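Local coordinates for protein endo-pectate lyase (Erwinia chrysanthemi, PDB 3B4N) that cleaves polygalacturonate, and probably also methyl-esterified pectins, by calcium-dependent elimination within the chain, leaving unsaturated ends on the oligosaccharides, at residues I155-T160 / C177-C182; T203-G208 / T234-G239. One frame throughout, in Å; residues are numbered along the deposited sequence. Where two conformers were deposited one is given.

Interaction 1 (I155-T160 / C177-C182); sequences ILKNAT and CDSGNC. With ZN (zinc ion), chain E.
Asp178 N donates to Leu156 O at 2.8 Å, reaching it almost in line with the carbonyl (C=O...N angle 171°); the CA-H of Cys177 and the sulfur of Cys182 only lie against the same oxygen. That sulfur belongs to the disulfide with Cys177, which closes the ends of the 177-182 turn on each other and lays the half-cystine against the side chain of Leu156 (Leu156 CB to Cys182 SG 3.8 Å). Two residues further on, Asn158 N donates to Ser179 O at 2.8 Å, but from above the carbonyl plane rather than on a lone pair. The strand axes of 155-157 and 177-179 lie 34° apart, and the only sound parallel bridge is Leu156 with Cys177. Asn158 has positive phi, and the chain turns there from strand 154-157 into strand 160-162, as at the sharp corners between faces of the right-handed parallel beta-helix. Across this corner, Cys182 CA comes to 3.1 Å from Ala159 O, a bent CA-H...O contact, while a water bridges Thr160 OG1 and Asn181 O, donating to the latter at 2.6 Å. Lys157 bends at its last two torsions and curls over the Ser179 hydroxyl; the resulting NZ to OG bond is weak, and doubtful because Ser179 has two conformers. Asp178 CG stands beside its backbone N (chi1 -74°), and the carboxylate runs obliquely past Ile155, whose CG2 meets Asp178 OD1 at 3.4 Å. Asp178 OD1 binds the zinc ion at 2.0 Å, whereas Asp178 OD2 stays 2.8 Å from it, so the carboxylate binds essentially through one oxygen. His176 ND1 and a water complete the modelled zinc site.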
loop_
_atom_site.group_PDB
_atom_site.type_symbol
_atom_site.label_atom_id
_atom_site.label_comp_id
_atom_site.label_asym_id
_atom_site.label_seq_id
_atom_site.Cartn_x
_atom_site.Cartn_y
_atom_site.Cartn_z
ATOM N N ILE A 155 13.439 3.887 8.007
ATOM C CA ILE A 155 14.368 3.687 6.906
ATOM C C ILE A 155 14.743 2.213 6.883
ATOM O O ILE A 155 15.162 1.644 7.901
ATOM C CB ILE A 155 15.653 4.520 7.077
ATOM C CG1 ILE A 155 15.314 6.009 7.046
ATOM C CG2 ILE A 155 16.642 4.183 5.967
ATOM C CD1 ILE A 155 16.494 6.899 7.308
ATOM N N LEU A 156 14.587 1.598 5.721
ATOM C CA LEU A 156 14.899 0.191 5.557
ATOM C C LEU A 156 16.100 0.040 4.628
ATOM O O LEU A 156 16.184 0.693 3.588
ATOM C CB LEU A 156 13.689 -0.542 4.957
ATOM C CG LEU A 156 12.358 -0.428 5.701
ATOM C CD1 LEU A 156 11.262 -1.096 4.873
ATOM C CD2 LEU A 156 12.470 -1.085 7.078
ATOM N N LYS A 157 17.046 -0.806 5.019
ATOM C CA LYS A 157 18.214 -1.084 4.192
ATOM C C LYS A 157 18.236 -2.604 4.087
ATOM O O LYS A 157 18.689 -3.288 5.006
ATOM C CB LYS A 157 19.487 -0.551 4.857
ATOM C CG LYS A 157 19.572 0.977 4.836
ATOM C CD LYS A 157 20.862 1.492 5.472
ATOM C CE LYS A 157 22.089 1.013 4.711
ATOM N NZ LYS A 157 22.039 1.403 3.273
ATOM N N ASN A 158 17.714 -3.119 2.975
ATOM C CA ASN A 158 17.602 -4.564 2.738
ATOM C C ASN A 158 16.903 -5.159 3.955
ATOM O O ASN A 158 17.318 -6.182 4.502
ATOM C CB ASN A 158 18.979 -5.208 2.550
ATOM C CG ASN A 158 18.889 -6.599 1.944
ATOM O OD1 ASN A 158 19.348 -7.586 2.529
ATOM N ND2 ASN A 158 18.296 -6.685 0.762
ATOM N N ALA A 159 15.815 -4.514 4.357
ATOM C CA ALA A 159 15.068 -4.923 5.535
ATOM C C ALA A 159 13.561 -4.948 5.327
ATOM O O ALA A 159 13.035 -4.390 4.361
ATOM C CB ALA A 159 15.409 -3.994 6.698
ATOM N N THR A 160 12.875 -5.593 6.259
ATOM C CA THR A 160 11.426 -5.715 6.212
ATOM C C THR A 160 10.798 -5.165 7.480
ATOM O O THR A 160 11.322 -5.359 8.577
ATOM C CB THR A 160 10.995 -7.203 6.083
ATOM O OG1 THR A 160 11.435 -7.716 4.824
ATOM C CG2 THR A 160 9.472 -7.344 6.179
ATOM N N CYS A 177 12.957 2.857 1.420
ATOM C CA CYS A 177 13.735 1.656 1.169
ATOM C C CYS A 177 14.986 2.306 0.575
ATOM O O CYS A 177 14.995 2.713 -0.587
ATOM C CB CYS A 177 13.099 0.751 0.130
ATOM S SG CYS A 177 14.190 -0.643 -0.318
ATOM N N ASP A 178 16.042 2.425 1.372
ATOM C CA ASP A 178 17.240 3.098 0.885
ATOM C C ASP A 178 18.385 2.266 0.322
ATOM O O ASP A 178 19.414 2.806 -0.095
ATOM C CB ASP A 178 17.735 4.064 1.962
ATOM C CG ASP A 178 16.849 5.303 2.070
ATOM O OD1 ASP A 178 16.899 5.979 3.108
ATOM O OD2 ASP A 178 16.100 5.600 1.110
ATOM N N SER A 179 18.210 0.950 0.299
ATOM C CA SER A 179 19.212 0.063 -0.270
ATOM C C SER A 179 18.678 -1.355 -0.273
ATOM O O SER A 179 17.840 -1.715 0.552
ATOM C CB SER A 179 20.531 0.121 0.517
ATOM O OG SER A 179 20.439 -0.579 1.740
ATOM N N GLY A 180 19.152 -2.143 -1.229
ATOM C CA GLY A 180 18.741 -3.525 -1.331
ATOM C C GLY A 180 17.270 -3.817 -1.498
ATOM O O GLY A 180 16.532 -3.060 -2.125
ATOM N N ASN A 181 16.850 -4.935 -0.922
ATOM C CA ASN A 181 15.474 -5.387 -1.035
ATOM C C ASN A 181 14.702 -5.199 0.240
ATOM O O ASN A 181 15.020 -5.796 1.274
ATOM C CB ASN A 181 15.473 -6.845 -1.442
ATOM C CG ASN A 181 16.335 -7.077 -2.646
ATOM O OD1 ASN A 181 16.201 -6.382 -3.661
ATOM N ND2 ASN A 181 17.242 -8.041 -2.549
ATOM N N CYS A 182 13.669 -4.373 0.158
ATOM C CA CYS A 182 12.856 -4.078 1.311
ATOM C C CYS A 182 11.419 -4.513 1.115
ATOM O O CYS A 182 10.885 -4.475 0.005
ATOM C CB CYS A 182 12.841 -2.582 1.580
ATOM S SG CYS A 182 14.415 -1.676 1.449
HETATM ZN ZN ZN E . 16.067 7.784 2.877
HETATM O O HOH W 1 13.856 -7.360 3.056
HETATM O O HOH W 2 16.749 8.864 1.320
#

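Interaction 2 (T203-G208 / T234-G239); sequences TMTIVG and TTVVKG
Thr205 and Val236 run alongside each other off the same face of the pair, with Thr205 OG1 3.7 Å from Val236 CB, at the middle of a regular parallel pairing whose axes differ by only 12°. The backbones are the tightly packed part. Five N-H...O bonds alternate between the strands, from Met204 N to Thr234 O through to Gly208 N to Lys238 O; the one from Ile206 N to Val236 O is 2.8 Å long and nearly straight (175° at the hydrogen). CA-H groups of Thr203 and Thr205 approach the same acceptors, Thr234 O and Val236 O. On the buried face, Met204 has CG anti to its backbone N (chi1 175°) and then bends at its last torsion, which sets CE beside Thr235 CG2 at 3.9 Å. Thr235 OG1 accepts a hydrogen bond from Asn199 ND2, outside this pair. Ile206 and Val237 share this interior face but meet more distantly, Ile206 CG1 to Val237 CG2 at 4.5 Å. The opposite face is partly open to solvent: Thr203 CG2 touches Val236 CG2 obliquely, and the extended chain of exposed Lys238 leaves the sheet past Thr205 CG2, 3.7 Å from its CE, with Val207 CG2 alongside. In the beta-helix this pair is one step between successive coils: strand 203-207 bonds along its other edge to strand 181-189, strand 233-238 has strand 264-268 as its next neighbour, and Leu226 of strand 224-228 packs against Ile206, Thr235 and Val237 inside.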
loop_
_atom_site.group_PDB
_atom_site.type_symbol
_atom_site.label_atom_id
_atom_site.label_comp_id
_atom_site.label_asym_id
_atom_site.label_seq_id
_atom_site.Cartn_x
_atom_site.Cartn_y
_atom_site.Cartn_z
ATOM N N THR A 203 14.794 -3.410 -4.755
ATOM C CA THR A 203 13.418 -3.876 -4.921
ATOM C C THR A 203 12.645 -3.537 -3.660
ATOM O O THR A 203 13.040 -3.930 -2.563
ATOM C CB THR A 203 13.303 -5.405 -5.133
ATOM O OG1 THR A 203 14.062 -5.798 -6.278
ATOM C CG2 THR A 203 11.848 -5.781 -5.399
ATOM N N MET A 204 11.559 -2.787 -3.817
ATOM C CA MET A 204 10.704 -2.423 -2.689
ATOM C C MET A 204 9.356 -3.115 -2.920
ATOM O O MET A 204 8.677 -2.860 -3.915
ATOM C CB MET A 204 10.541 -0.900 -2.603
ATOM C CG MET A 204 9.559 -0.464 -1.511
ATOM S SD MET A 204 9.455 1.328 -1.320
ATOM C CE MET A 204 8.276 1.700 -2.612
ATOM N N THR A 205 8.984 -4.000 -2.004
ATOM C CA THR A 205 7.747 -4.760 -2.128
ATOM C C THR A 205 6.722 -4.372 -1.077
ATOM O O THR A 205 7.033 -4.367 0.116
ATOM C CB THR A 205 8.035 -6.272 -1.988
ATOM O OG1 THR A 205 8.991 -6.663 -2.978
ATOM C CG2 THR A 205 6.761 -7.094 -2.167
ATOM N N ILE A 206 5.514 -4.027 -1.525
ATOM C CA ILE A 206 4.409 -3.676 -0.636
ATOM C C ILE A 206 3.534 -4.930 -0.609
ATOM O O ILE A 206 3.048 -5.366 -1.657
ATOM C CB ILE A 206 3.569 -2.506 -1.196
ATOM C CG1 ILE A 206 4.458 -1.306 -1.562
ATOM C CG2 ILE A 206 2.504 -2.113 -0.179
ATOM C CD1 ILE A 206 5.330 -0.771 -0.430
ATOM N N VAL A 207 3.353 -5.509 0.576
ATOM C CA VAL A 207 2.556 -6.733 0.749
ATOM C C VAL A 207 1.347 -6.390 1.605
ATOM O O VAL A 207 1.445 -6.269 2.831
ATOM C CB VAL A 207 3.380 -7.855 1.440
ATOM C CG1 VAL A 207 2.558 -9.143 1.504
ATOM C CG2 VAL A 207 4.666 -8.113 0.666
ATOM N N GLY A 208 0.198 -6.245 0.953
ATOM C CA GLY A 208 -0.991 -5.855 1.681
ATOM C C GLY A 208 -0.850 -4.417 2.154
ATOM O O GLY A 208 -0.139 -3.609 1.544
ATOM N N THR A 234 12.936 -2.034 -8.910
ATOM C CA THR A 234 11.531 -2.379 -9.038
ATOM C C THR A 234 10.709 -2.149 -7.786
ATOM O O THR A 234 11.183 -2.394 -6.679
ATOM C CB THR A 234 11.401 -3.887 -9.358
ATOM O OG1 THR A 234 12.287 -4.215 -10.438
ATOM C CG2 THR A 234 9.969 -4.262 -9.735
ATOM N N THR A 235 9.480 -1.671 -7.976
ATOM C CA THR A 235 8.528 -1.528 -6.882
ATOM C C THR A 235 7.464 -2.582 -7.194
ATOM O O THR A 235 6.925 -2.624 -8.305
ATOM C CB THR A 235 7.892 -0.133 -6.826
ATOM O OG1 THR A 235 8.907 0.827 -6.499
ATOM C CG2 THR A 235 6.803 -0.087 -5.745
ATOM N N VAL A 236 7.197 -3.448 -6.217
ATOM C CA VAL A 236 6.236 -4.540 -6.359
ATOM C C VAL A 236 5.053 -4.299 -5.425
ATOM O O VAL A 236 5.245 -3.934 -4.269
ATOM C CB VAL A 236 6.908 -5.888 -5.998
ATOM C CG1 VAL A 236 5.924 -7.049 -6.180
ATOM C CG2 VAL A 236 8.145 -6.096 -6.861
ATOM N N VAL A 237 3.837 -4.495 -5.937
ATOM C CA VAL A 237 2.624 -4.303 -5.147
ATOM C C VAL A 237 1.762 -5.554 -5.237
ATOM O O VAL A 237 1.288 -5.915 -6.319
ATOM C CB VAL A 237 1.808 -3.094 -5.658
ATOM C CG1 VAL A 237 0.537 -2.924 -4.809
ATOM C CG2 VAL A 237 2.663 -1.824 -5.611
ATOM N N LYS A 238 1.565 -6.212 -4.099
ATOM C CA LYS A 238 0.770 -7.432 -4.047
ATOM C C LYS A 238 0.024 -7.553 -2.725
ATOM O O LYS A 238 0.026 -6.628 -1.920
ATOM C CB LYS A 238 1.666 -8.656 -4.276
ATOM C CG LYS A 238 2.784 -8.856 -3.269
ATOM C CD LYS A 238 3.684 -9.980 -3.761
ATOM C CE LYS A 238 4.889 -10.197 -2.889
ATOM N NZ LYS A 238 5.588 -11.444 -3.349
ATOM N N GLY A 239 -0.644 -8.682 -2.521
ATOM C CA GLY A 239 -1.367 -8.888 -1.278
ATOM C C GLY A 239 -2.609 -8.030 -1.138
ATOM O O GLY A 239 -3.149 -7.884 -0.045
#

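Both segments of interaction 1 precede those of interaction 2 in the chain; the contact centres are about 12 Å apart on the same beta-helix. Strand 181-189 is the join: it starts within 177-182 and lies next to strand 203-207, with probable backbone bonds from Cys182 N to Thr203 O and from Thr205 N to Cys182 O, both 2.8 Å. Inside, Cys177 CB meets Met204 SD at 4.0 Å. Interaction 1 spans a corner between two faces of the helix, while interaction 2 continues one face through the next coils. The zinc site at Asp178 is thus connected by parallel strand pairing to the regular body of the lyase domain.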